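Local coordinates for protein D-mandelate dehydrogenase (Rhodotorula graminis, PDB 2W2K) that probably catalyses the NAD(P)-dependent interconversion of D-mandelate and its 2-keto acid, phenylglyoxylate, at residues 74-79 with 98-102; 127-131 with 276-280; 327-332 with 341-345. All coordinates share one frame; numbering follows the deposited sequence.

Overall arrangement
Interactions 1 and 3 lie on the same side of the chain's centre, in the domain built on the five-stranded parallel sheet, with their centres 18 Å apart. They touch directly: Asn100 O, on the helix used by interaction 1, packs 3.6 Å from Phe342 CZ, on the tail used by interaction 3. Interaction 2 lies across the centre of the chain in the seven-stranded NAD-binding domain, its centre 46 Å from that of interaction 1 and 47 Å from that of interaction 3. Of the three it alone comes near the nucleotide site: Gly279 lies about 7 Å from the side chain of Asp281 and about 8 Å from that of Thr255, both of which bind NAD, although none is bound to this chain.

Interaction 1 (74-79 with 98-102); sequences ISHLPS and ALNER
Arg102 reaches across from the end of helix 96-101 to the backbone carbonyls of segment 74-79, while Ile74 and Leu77 pack on the body of that helix. The two segments flank strand 83-86, within the flavodoxin-like catalytic domain with its five-stranded parallel sheet, and the contact joins the loop leading into that strand to the helix following it. The arginine's CB points toward the loop; CG stands anti to the carbonyl carbon (chi1 -70°), beside the backbone N. Arg102 CD then lies 3.3 Å from Ile74 O and beside Ile74 CG2, the two side chains sliding past each other in opposite directions. A bend at chi3 (83°) swings the guanidinium beside the type I turn of Ile74 to Leu77. NE gives its hydrogen to a water, and Ile74 O and Ser75 O sit over one face of the flat group, with Arg102 NH1 3.7 Å from Ser75 O. These carbonyl dipoles probably favour the positive charge without forming bonds to it. Isoleucine suits the place of Ile74 because its two arms separate: CG2 meets the arginine, whereas CD1 reaches Ala98 CB at 4.1 Å and the start of Leu99. A serine here would probably lose the apolar contacts to the Ala98 methyl and Arg102 CD and open a gap between helix and loop. Leu77 CD1 meets Leu99 CD1 at 4.2 Å, and Leu77 also rests on Leu44 of helix 37-45. At the tip, Arg102 NH2 makes a weak, bent hydrogen bond to Leu77 O, 2.9 Å long with 130° at the hydrogen. The water on NE lies in the guanidinium plane, 2.9 Å from Arg102 NE, and donates to Pro78 O.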
ATOM      1  N   ILE B  74     -22.751   6.685 -35.784  1.00  8.65           N
ATOM      2  CA  ILE B  74     -21.592   6.974 -36.655  1.00 11.08           C
ATOM      3  C   ILE B  74     -21.991   7.283 -38.120  1.00 12.32           C
ATOM      4  O   ILE B  74     -21.349   8.120 -38.795  1.00 11.24           O
ATOM      5  CB  ILE B  74     -20.536   5.814 -36.547  1.00  8.81           C
ATOM      6  CG1 ILE B  74     -19.852   5.850 -35.158  1.00  8.21           C
ATOM      7  CG2 ILE B  74     -19.494   5.847 -37.663  1.00  8.49           C
ATOM      8  CD1 ILE B  74     -19.024   4.589 -34.801  1.00  8.40           C
ATOM      9  N   SER B  75     -23.054   6.628 -38.592  1.00 11.24           N
ATOM     10  CA  SER B  75     -23.566   6.825 -39.956  1.00 11.26           C
ATOM     11  C   SER B  75     -24.017   8.273 -40.238  1.00 12.05           C
ATOM     12  O   SER B  75     -24.152   8.669 -41.406  1.00 11.26           O
ATOM     13  CB  SER B  75     -24.703   5.828 -40.287  1.00 13.49           C
ATOM     14  OG  SER B  75     -25.962   6.249 -39.751  1.00 12.38           O
ATOM     15  N   HIS B  76     -24.252   9.059 -39.187  1.00  9.72           N
ATOM     16  CA  HIS B  76     -24.716  10.448 -39.367  1.00  9.63           C
ATOM     17  C   HIS B  76     -23.626  11.508 -39.143  1.00  9.54           C
ATOM     18  O   HIS B  76     -23.938  12.685 -39.146  1.00  9.87           O
ATOM     19  CB  HIS B  76     -25.922  10.741 -38.464  1.00 11.78           C
ATOM     20  CG  HIS B  76     -27.097   9.843 -38.738  1.00 16.67           C
ATOM     21  ND1 HIS B  76     -27.731   9.807 -39.961  1.00 21.28           N
ATOM     22  CD2 HIS B  76     -27.720   8.924 -37.963  1.00 22.58           C
ATOM     23  CE1 HIS B  76     -28.707   8.913 -39.924  1.00 26.07           C
ATOM     24  NE2 HIS B  76     -28.720   8.362 -38.723  1.00 24.13           N
ATOM     25  N   LEU B  77     -22.378  11.097 -38.913  1.00  8.48           N
ATOM     26  CA  LEU B  77     -21.287  12.077 -38.752  1.00  9.77           C
ATOM     27  C   LEU B  77     -20.942  12.748 -40.103  1.00  9.38           C
ATOM     28  O   LEU B  77     -21.036  12.104 -41.157  1.00  6.93           O
ATOM     29  CB  LEU B  77     -20.061  11.404 -38.115  1.00  8.85           C
ATOM     30  CG  LEU B  77     -20.186  10.874 -36.681  1.00  8.15           C
ATOM     31  CD1 LEU B  77     -19.146   9.760 -36.406  1.00 10.21           C
ATOM     32  CD2 LEU B  77     -20.061  12.019 -35.637  1.00  9.57           C
ATOM     33  N   PRO B  78     -20.560  14.045 -40.094  1.00  8.42           N
ATOM     34  CA  PRO B  78     -20.238  14.692 -41.387  1.00  9.37           C
ATOM     35  C   PRO B  78     -18.983  14.090 -42.069  1.00 10.03           C
ATOM     36  O   PRO B  78     -18.027  13.693 -41.392  1.00  8.93           O
ATOM     37  CB  PRO B  78     -20.001  16.166 -40.995  1.00  9.34           C
ATOM     38  CG  PRO B  78     -19.578  16.118 -39.539  1.00 10.25           C
ATOM     39  CD  PRO B  78     -20.384  14.964 -38.948  1.00  7.56           C
ATOM     40  N   SER B  79     -18.988  14.022 -43.406  1.00 10.24           N
ATOM     41  CA  SER B  79     -17.861  13.417 -44.149  1.00 11.07           C
ATOM     42  C   SER B  79     -16.538  14.212 -44.070  1.00 11.30           C
ATOM     43  O   SER B  79     -15.456  13.674 -44.398  1.00 11.70           O
ATOM     44  CB  SER B  79     -18.246  13.153 -45.611  1.00 12.16           C
ATOM     45  OG  SER B  79     -18.929  11.908 -45.681  1.00 23.43           O
ATOM     46  N   ALA B  98     -16.392   0.586 -37.408  1.00 10.17           N
ATOM     47  CA  ALA B  98     -17.330   1.465 -38.124  1.00 10.58           C
ATOM     48  C   ALA B  98     -16.773   2.891 -38.319  1.00 11.61           C
ATOM     49  O   ALA B  98     -17.003   3.517 -39.364  1.00 11.52           O
ATOM     50  CB  ALA B  98     -18.692   1.509 -37.441  1.00 13.37           C
ATOM     51  N   LEU B  99     -16.075   3.408 -37.303  1.00  9.51           N
ATOM     52  CA  LEU B  99     -15.423   4.734 -37.393  1.00  8.90           C
ATOM     53  C   LEU B  99     -14.316   4.759 -38.460  1.00 10.41           C
ATOM     54  O   LEU B  99     -14.295   5.636 -39.321  1.00 10.31           O
ATOM     55  CB  LEU B  99     -14.873   5.134 -36.008  1.00  9.15           C
ATOM     56  CG  LEU B  99     -14.399   6.586 -35.839  1.00 10.77           C
ATOM     57  CD1 LEU B  99     -15.532   7.611 -35.986  1.00 10.25           C
ATOM     58  CD2 LEU B  99     -13.690   6.782 -34.491  1.00  9.67           C
ATOM     59  N   ASN B 100     -13.403   3.787 -38.415  1.00 10.71           N
ATOM     60  CA  ASN B 100     -12.329   3.676 -39.423  1.00 10.76           C
ATOM     61  C   ASN B 100     -12.837   3.486 -40.871  1.00 12.83           C
ATOM     62  O   ASN B 100     -12.193   3.974 -41.819  1.00 12.53           O
ATOM     63  CB  ASN B 100     -11.352   2.535 -39.067  1.00 11.01           C
ATOM     64  CG  ASN B 100     -10.457   2.834 -37.847  1.00 16.41           C
ATOM     65  OD1 ASN B 100     -10.290   3.985 -37.388  1.00 14.84           O
ATOM     66  ND2 ASN B 100      -9.876   1.769 -37.312  1.00  8.36           N
ATOM     67  N   GLU B 101     -13.975   2.792 -41.037  1.00 12.01           N
ATOM     68  CA  GLU B 101     -14.632   2.620 -42.356  1.00 13.96           C
ATOM     69  C   GLU B 101     -14.986   3.951 -43.016  1.00 13.85           C
ATOM     70  O   GLU B 101     -14.934   4.064 -44.251  1.00 12.84           O
ATOM     71  CB  GLU B 101     -15.877   1.710 -42.237  1.00 18.34           C
ATOM     72  CG  GLU B 101     -16.715   1.497 -43.539  1.00 19.37           C
ATOM     73  CD  GLU B 101     -17.905   0.538 -43.333  1.00 22.56           C
ATOM     74  OE1 GLU B 101     -18.771   0.820 -42.479  1.00 32.83           O
ATOM     75  OE2 GLU B 101     -17.962  -0.511 -44.013  1.00 35.06           O
ATOM     76  N   ARG B 102     -15.293   4.975 -42.200  1.00 10.62           N
ATOM     77  CA  ARG B 102     -15.584   6.337 -42.683  1.00 11.85           C
ATOM     78  C   ARG B 102     -14.325   7.192 -42.909  1.00 12.02           C
ATOM     79  O   ARG B 102     -14.420   8.401 -43.185  1.00 14.05           O
ATOM     80  CB  ARG B 102     -16.535   7.078 -41.717  1.00 11.96           C
ATOM     81  CG  ARG B 102     -17.958   6.556 -41.687  1.00 13.25           C
ATOM     82  CD  ARG B 102     -18.875   7.426 -40.824  1.00 12.10           C
ATOM     83  NE  ARG B 102     -19.422   8.621 -41.484  1.00 12.30           N
ATOM     84  CZ  ARG B 102     -20.413   8.627 -42.380  1.00 18.34           C
ATOM     85  NH1 ARG B 102     -20.976   7.486 -42.819  1.00 13.46           N
ATOM     86  NH2 ARG B 102     -20.822   9.788 -42.883  1.00 17.92           N
TER
HETATM   87  O   HOH W   1     -17.620  10.825 -40.834  1.00 10.91           O

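Interaction 2 (127-131 with 276-280); sequences SVFRL and LSAGL
Ser277 OG donates a hydrogen bond of 2.8 Å to Val128 O, a carbonyl in the last turn of helix 114-130. The hydroxyl approaches at 120° to the C=O bond and is tilted 27° from the carbonyl plane. Serine suits this spot, since its short arm can reach a helix carbonyl directly from a strand; with chi1 at 54°, OG sits between the backbone N and the carbonyl carbon. Ser277 OG also lies 3.5 Å from Val128 CB. Farther along, Val128 CG1 presses on the strand backbone, 3.5 Å from Ala278 C and 3.6 Å from Gly279 N. Glycine suits this position, as the valine methyl packs directly on its backbone. Nearer the start of the strand, Leu131 CD2 meets Leu276 CD2 at 4.3 Å and Ser277 CB at 4.1 Å, Leu131 having left the helix with positive phi. The setting is the Rossmann-type NAD-binding domain, where this helix packs against strand 275-280 of the seven-stranded parallel sheet. The sheet fixes the strand: Gly279 makes backbone bonds with Ile252 and Asn254, and Ala278 with Thr300. Arg251 touches both Val128 and Ser277 from the next strand. The helix is tied by Ser127 OG, bonded to Thr300 OG1, and Arg130 donates from NH1 and NH2 to the backbone of the neighbouring subunit.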
ATOM      1  N   SER B 127      -2.415  -4.943   0.918  1.00  6.30           N
ATOM      2  CA  SER B 127      -3.658  -5.268   1.656  1.00  8.80           C
ATOM      3  C   SER B 127      -3.936  -6.780   1.834  1.00  9.01           C
ATOM      4  O   SER B 127      -4.277  -7.222   2.943  1.00  7.73           O
ATOM      5  CB  SER B 127      -4.885  -4.548   1.040  1.00  8.37           C
ATOM      6  OG  SER B 127      -6.025  -4.702   1.877  1.00 11.43           O
ATOM      7  N   VAL B 128      -3.792  -7.561   0.761  1.00  6.22           N
ATOM      8  CA  VAL B 128      -4.128  -9.001   0.806  1.00  6.86           C
ATOM      9  C   VAL B 128      -3.096  -9.841   1.583  1.00  5.22           C
ATOM     10  O   VAL B 128      -3.450 -10.892   2.157  1.00  7.48           O
ATOM     11  CB  VAL B 128      -4.436  -9.622  -0.622  1.00  7.03           C
ATOM     12  CG1 VAL B 128      -5.657  -8.920  -1.291  1.00  9.13           C
ATOM     13  CG2 VAL B 128      -3.221  -9.606  -1.567  1.00  7.45           C
ATOM     14  N   PHE B 129      -1.834  -9.398   1.609  1.00  5.38           N
ATOM     15  CA  PHE B 129      -0.789 -10.084   2.391  1.00  7.11           C
ATOM     16  C   PHE B 129      -0.914  -9.781   3.902  1.00  5.88           C
ATOM     17  O   PHE B 129      -0.676 -10.668   4.733  1.00  6.15           O
ATOM     18  CB  PHE B 129       0.635  -9.733   1.894  1.00  5.66           C
ATOM     19  CG  PHE B 129       1.180 -10.680   0.815  1.00  7.93           C
ATOM     20  CD1 PHE B 129       1.163 -10.310  -0.535  1.00  6.74           C
ATOM     21  CD2 PHE B 129       1.754 -11.928   1.170  1.00  9.18           C
ATOM     22  CE1 PHE B 129       1.677 -11.171  -1.536  1.00  7.73           C
ATOM     23  CE2 PHE B 129       2.263 -12.804   0.189  1.00  9.71           C
ATOM     24  CZ  PHE B 129       2.220 -12.432  -1.172  1.00 10.09           C
ATOM     25  N   ARG B 130      -1.325  -8.553   4.237  1.00  6.58           N
ATOM     26  CA  ARG B 130      -1.314  -8.031   5.635  1.00  5.95           C
ATOM     27  C   ARG B 130      -2.682  -8.057   6.366  1.00  7.39           C
ATOM     28  O   ARG B 130      -2.755  -7.820   7.589  1.00  6.90           O
ATOM     29  CB  ARG B 130      -0.709  -6.606   5.622  1.00  8.02           C
ATOM     30  CG  ARG B 130       0.761  -6.574   5.049  1.00  7.23           C
ATOM     31  CD  ARG B 130       1.779  -7.507   5.859  1.00  5.90           C
ATOM     32  NE  ARG B 130       1.821  -7.026   7.244  1.00  7.92           N
ATOM     33  CZ  ARG B 130       2.605  -6.046   7.688  1.00 10.72           C
ATOM     34  NH1 ARG B 130       3.532  -5.483   6.887  1.00  6.88           N
ATOM     35  NH2 ARG B 130       2.456  -5.616   8.949  1.00  9.88           N
ATOM     36  N   LEU B 131      -3.745  -8.368   5.610  1.00  5.54           N
ATOM     37  CA  LEU B 131      -5.147  -8.329   6.095  1.00  6.15           C
ATOM     38  C   LEU B 131      -5.536  -6.928   6.650  1.00  8.90           C
ATOM     39  O   LEU B 131      -6.210  -6.800   7.678  1.00  7.08           O
ATOM     40  CB  LEU B 131      -5.431  -9.486   7.110  1.00  7.41           C
ATOM     41  CG  LEU B 131      -4.963 -10.875   6.604  1.00 10.79           C
ATOM     42  CD1 LEU B 131      -5.095 -11.949   7.686  1.00 16.34           C
ATOM     43  CD2 LEU B 131      -5.697 -11.277   5.304  1.00  9.18           C
ATOM     44  N   LEU B 276      -7.200 -17.249   0.757  1.00  5.94           N
ATOM     45  CA  LEU B 276      -7.223 -16.502   2.023  1.00  8.95           C
ATOM     46  C   LEU B 276      -7.879 -15.121   1.872  1.00  8.42           C
ATOM     47  O   LEU B 276      -8.686 -14.676   2.739  1.00  8.14           O
ATOM     48  CB  LEU B 276      -5.784 -16.337   2.559  1.00  7.45           C
ATOM     49  CG  LEU B 276      -5.614 -15.459   3.820  1.00 10.25           C
ATOM     50  CD1 LEU B 276      -6.274 -16.165   5.023  1.00 12.32           C
ATOM     51  CD2 LEU B 276      -4.145 -15.134   4.096  1.00 11.31           C
ATOM     52  N   SER B 277      -7.520 -14.437   0.786  1.00  9.49           N
ATOM     53  CA  SER B 277      -7.859 -13.013   0.618  1.00  9.19           C
ATOM     54  C   SER B 277      -7.852 -12.618  -0.872  1.00 10.64           C
ATOM     55  O   SER B 277      -7.242 -13.314  -1.723  1.00  7.17           O
ATOM     56  CB  SER B 277      -6.885 -12.127   1.435  1.00  8.57           C
ATOM     57  OG  SER B 277      -5.533 -12.427   1.092  1.00  9.73           O
ATOM     58  N   ALA B 278      -8.565 -11.536  -1.190  1.00  8.25           N
ATOM     59  CA  ALA B 278      -8.627 -11.003  -2.577  1.00  8.79           C
ATOM     60  C   ALA B 278      -8.810  -9.483  -2.574  1.00  7.42           C
ATOM     61  O   ALA B 278      -9.336  -8.919  -1.595  1.00  5.86           O
ATOM     62  CB  ALA B 278      -9.763 -11.699  -3.392  1.00  5.73           C
ATOM     63  N   GLY B 279      -8.356  -8.816  -3.649  1.00  7.21           N
ATOM     64  CA  GLY B 279      -8.499  -7.340  -3.790  1.00  7.26           C
ATOM     65  C   GLY B 279      -9.011  -6.960  -5.180  1.00  9.42           C
ATOM     66  O   GLY B 279      -8.370  -7.294  -6.173  1.00  8.29           O
ATOM     67  N   LEU B 280     -10.174  -6.292  -5.252  1.00  6.99           N
ATOM     68  CA  LEU B 280     -10.795  -5.885  -6.511  1.00  7.64           C
ATOM     69  C   LEU B 280     -11.015  -4.366  -6.583  1.00  8.70           C
ATOM     70  O   LEU B 280     -11.799  -3.799  -5.772  1.00  9.82           O
ATOM     71  CB  LEU B 280     -12.163  -6.580  -6.727  1.00  9.08           C
ATOM     72  CG  LEU B 280     -12.331  -8.109  -6.801  1.00 12.86           C
ATOM     73  CD1 LEU B 280     -13.802  -8.440  -7.162  1.00 13.59           C
ATOM     74  CD2 LEU B 280     -11.357  -8.795  -7.804  1.00  4.89           C
TER

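Interaction 3 (327-332 with 341-345); sequences FLLQGK and VFAPS
Phe327 turns one ring face to Pro344 and one edge to Phe342. Over the face sits Pro344 CA, 4.1 Å from the ring centroid and 22° off the normal, a CH-pi contact displaced toward the rim; Pro344 CB adds to it, 4.0 Å from Phe327 CD1, so the rigid proline gives the phenyl ring a compact apolar neighbour. At the edge, in the ring plane, lies Phe342 O, 3.5 Å from Phe327 CE1, so the electron-rich oxygen faces the electron-poor rim of the aromatic ring. Phe342 CB adds an apolar contact, 4.2 Å from Phe327 CZ. CG of Phe327 stands anti to the backbone N (chi1 -161°), which brings the ring to Pro344, and the two side chains cross at about a right angle. Phe327 belongs to helix 310-330, the C-terminal helix that in this family returns from the nucleotide domain to the flavodoxin-like catalytic domain. There Phe327 also touches Ala105 on the edge strand 105-107 and Val83 on strand 83-86, so the ring meets both the sheet and the C-terminal tail. Beyond the ring, Pro344 CG reaches Gly331 O at 3.5 Å. Gly331 is the first residue to leave the helix, with phi of 64°, which glycine accepts readily, and its CA makes a C-H...O contact of 3.6 Å with Ser345 O. No direct hydrogen bond joins the segments; instead a water donates to Phe327 O at 3.0 Å and accepts from Ser345 N at 2.7 Å. Ser345 OG lies close to the same water and is hydrogen-bonded to Lys82 NZ.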
ATOM      1  N   PHE B 327      -2.058  16.420 -35.967  1.00  9.06           N
ATOM      2  CA  PHE B 327      -2.718  15.745 -37.100  1.00  9.68           C
ATOM      3  C   PHE B 327      -3.448  16.696 -38.075  1.00 11.62           C
ATOM      4  O   PHE B 327      -3.479  16.434 -39.281  1.00 12.94           O
ATOM      5  CB  PHE B 327      -3.688  14.669 -36.558  1.00  8.98           C
ATOM      6  CG  PHE B 327      -4.072  13.611 -37.570  1.00  9.32           C
ATOM      7  CD1 PHE B 327      -3.195  12.565 -37.889  1.00 10.40           C
ATOM      8  CD2 PHE B 327      -5.322  13.649 -38.199  1.00  8.07           C
ATOM      9  CE1 PHE B 327      -3.547  11.576 -38.815  1.00 12.31           C
ATOM     10  CE2 PHE B 327      -5.690  12.652 -39.131  1.00 10.30           C
ATOM     11  CZ  PHE B 327      -4.803  11.615 -39.437  1.00 14.23           C
ATOM     12  N   LEU B 328      -4.013  17.794 -37.574  1.00 10.52           N
ATOM     13  CA  LEU B 328      -4.716  18.771 -38.447  1.00 11.55           C
ATOM     14  C   LEU B 328      -3.897  19.981 -38.911  1.00  9.62           C
ATOM     15  O   LEU B 328      -4.187  20.552 -39.983  1.00  9.91           O
ATOM     16  CB  LEU B 328      -6.014  19.290 -37.780  1.00  8.94           C
ATOM     17  CG  LEU B 328      -7.164  18.290 -37.551  1.00 10.08           C
ATOM     18  CD1 LEU B 328      -8.417  19.029 -37.052  1.00 11.95           C
ATOM     19  CD2 LEU B 328      -7.469  17.476 -38.829  1.00 16.63           C
ATOM     20  N   LEU B 329      -2.920  20.401 -38.105  1.00 10.28           N
ATOM     21  CA  LEU B 329      -2.164  21.657 -38.382  1.00 11.72           C
ATOM     22  C   LEU B 329      -0.660  21.478 -38.730  1.00 14.86           C
ATOM     23  O   LEU B 329      -0.092  22.276 -39.498  1.00 15.14           O
ATOM     24  CB  LEU B 329      -2.334  22.677 -37.249  1.00 11.38           C
ATOM     25  CG  LEU B 329      -3.760  23.178 -36.933  1.00 15.03           C
ATOM     26  CD1 LEU B 329      -3.785  24.182 -35.794  1.00 18.22           C
ATOM     27  CD2 LEU B 329      -4.430  23.745 -38.165  1.00 14.70           C
ATOM     28  N   GLN B 330      -0.029  20.443 -38.194  1.00 12.20           N
ATOM     29  CA  GLN B 330       1.442  20.265 -38.307  1.00 14.42           C
ATOM     30  C   GLN B 330       1.902  19.241 -39.367  1.00 14.64           C
ATOM     31  O   GLN B 330       3.108  19.103 -39.625  1.00 13.94           O
ATOM     32  CB  GLN B 330       2.037  19.877 -36.929  1.00 12.72           C
ATOM     33  CG  GLN B 330       1.850  20.914 -35.811  1.00 14.90           C
ATOM     34  CD  GLN B 330       2.410  20.434 -34.457  1.00 18.48           C
ATOM     35  OE1 GLN B 330       3.487  19.838 -34.383  1.00 24.00           O
ATOM     36  NE2 GLN B 330       1.678  20.693 -33.399  1.00 18.40           N
ATOM     37  N   GLY B 331       0.964  18.505 -39.972  1.00 12.44           N
ATOM     38  CA  GLY B 331       1.334  17.407 -40.893  1.00 12.09           C
ATOM     39  C   GLY B 331       2.096  16.250 -40.240  1.00 14.85           C
ATOM     40  O   GLY B 331       2.847  15.543 -40.917  1.00 13.54           O
ATOM     41  N   LYS B 332       1.880  16.058 -38.932  1.00 13.11           N
ATOM     42  CA  LYS B 332       2.556  15.031 -38.121  1.00 13.16           C
ATOM     43  C   LYS B 332       1.605  13.891 -37.662  1.00 15.41           C
ATOM     44  O   LYS B 332       0.413  14.124 -37.429  1.00 11.73           O
ATOM     45  CB  LYS B 332       3.222  15.677 -36.906  1.00 14.51           C
ATOM     46  CG  LYS B 332       4.375  16.634 -37.267  1.00 16.78           C
ATOM     47  CD  LYS B 332       5.235  16.933 -36.049  1.00 25.08           C
ATOM     48  CE  LYS B 332       6.370  17.882 -36.396  1.00 30.13           C
ATOM     49  NZ  LYS B 332       7.086  18.337 -35.178  1.00 27.58           N
ATOM     50  N   VAL B 341      -4.260   3.266 -38.956  1.00 16.39           N
ATOM     51  CA  VAL B 341      -3.431   4.496 -39.063  1.00 20.12           C
ATOM     52  C   VAL B 341      -3.659   5.206 -40.408  1.00 21.46           C
ATOM     53  O   VAL B 341      -3.718   4.549 -41.459  1.00 19.53           O
ATOM     54  CB  VAL B 341      -1.927   4.180 -38.837  1.00 18.12           C
ATOM     55  CG1 VAL B 341      -1.021   5.363 -39.215  1.00 20.67           C
ATOM     56  CG2 VAL B 341      -1.668   3.741 -37.401  1.00 21.90           C
ATOM     57  N   PHE B 342      -3.802   6.537 -40.368  1.00 19.62           N
ATOM     58  CA  PHE B 342      -4.086   7.352 -41.557  1.00 19.21           C
ATOM     59  C   PHE B 342      -3.019   8.447 -41.767  1.00 21.70           C
ATOM     60  O   PHE B 342      -2.377   8.891 -40.815  1.00 22.44           O
ATOM     61  CB  PHE B 342      -5.463   8.030 -41.433  1.00 19.92           C
ATOM     62  CG  PHE B 342      -6.636   7.073 -41.422  1.00 18.67           C
ATOM     63  CD1 PHE B 342      -7.008   6.406 -40.250  1.00 25.81           C
ATOM     64  CD2 PHE B 342      -7.388   6.862 -42.566  1.00 23.83           C
ATOM     65  CE1 PHE B 342      -8.098   5.542 -40.236  1.00 19.83           C
ATOM     66  CE2 PHE B 342      -8.482   5.989 -42.560  1.00 25.49           C
ATOM     67  CZ  PHE B 342      -8.842   5.341 -41.391  1.00 16.92           C
ATOM     68  N   ALA B 343      -2.838   8.885 -43.012  1.00 22.82           N
ATOM     69  CA  ALA B 343      -1.892   9.974 -43.303  1.00 24.82           C
ATOM     70  C   ALA B 343      -2.483  11.307 -42.848  1.00 23.29           C
ATOM     71  O   ALA B 343      -3.675  11.552 -43.087  1.00 23.07           O
ATOM     72  CB  ALA B 343      -1.566  10.013 -44.797  1.00 28.19           C
ATOM     73  N   PRO B 344      -1.672  12.167 -42.169  1.00 19.54           N
ATOM     74  CA  PRO B 344      -2.146  13.511 -41.785  1.00 20.82           C
ATOM     75  C   PRO B 344      -2.373  14.431 -42.990  1.00 23.77           C
ATOM     76  O   PRO B 344      -1.825  14.176 -44.050  1.00 21.39           O
ATOM     77  CB  PRO B 344      -1.012  14.066 -40.901  1.00 18.49           C
ATOM     78  CG  PRO B 344       0.166  13.239 -41.176  1.00 24.81           C
ATOM     79  CD  PRO B 344      -0.297  11.906 -41.708  1.00 19.91           C
ATOM     80  N   SER B 345      -3.173  15.486 -42.815  1.00 26.80           N
ATOM     81  CA  SER B 345      -3.378  16.500 -43.864  1.00 30.39           C
ATOM     82  C   SER B 345      -2.037  17.106 -44.283  1.00 30.91           C
ATOM     83  O   SER B 345      -1.126  17.232 -43.454  1.00 27.39           O
ATOM     84  CB  SER B 345      -4.313  17.625 -43.383  1.00 31.25           C
ATOM     85  OG  SER B 345      -5.531  17.131 -42.850  1.00 32.01           O
TER
HETATM   86  O   HOH W   2      -5.341  15.157 -41.249  1.00 23.60           O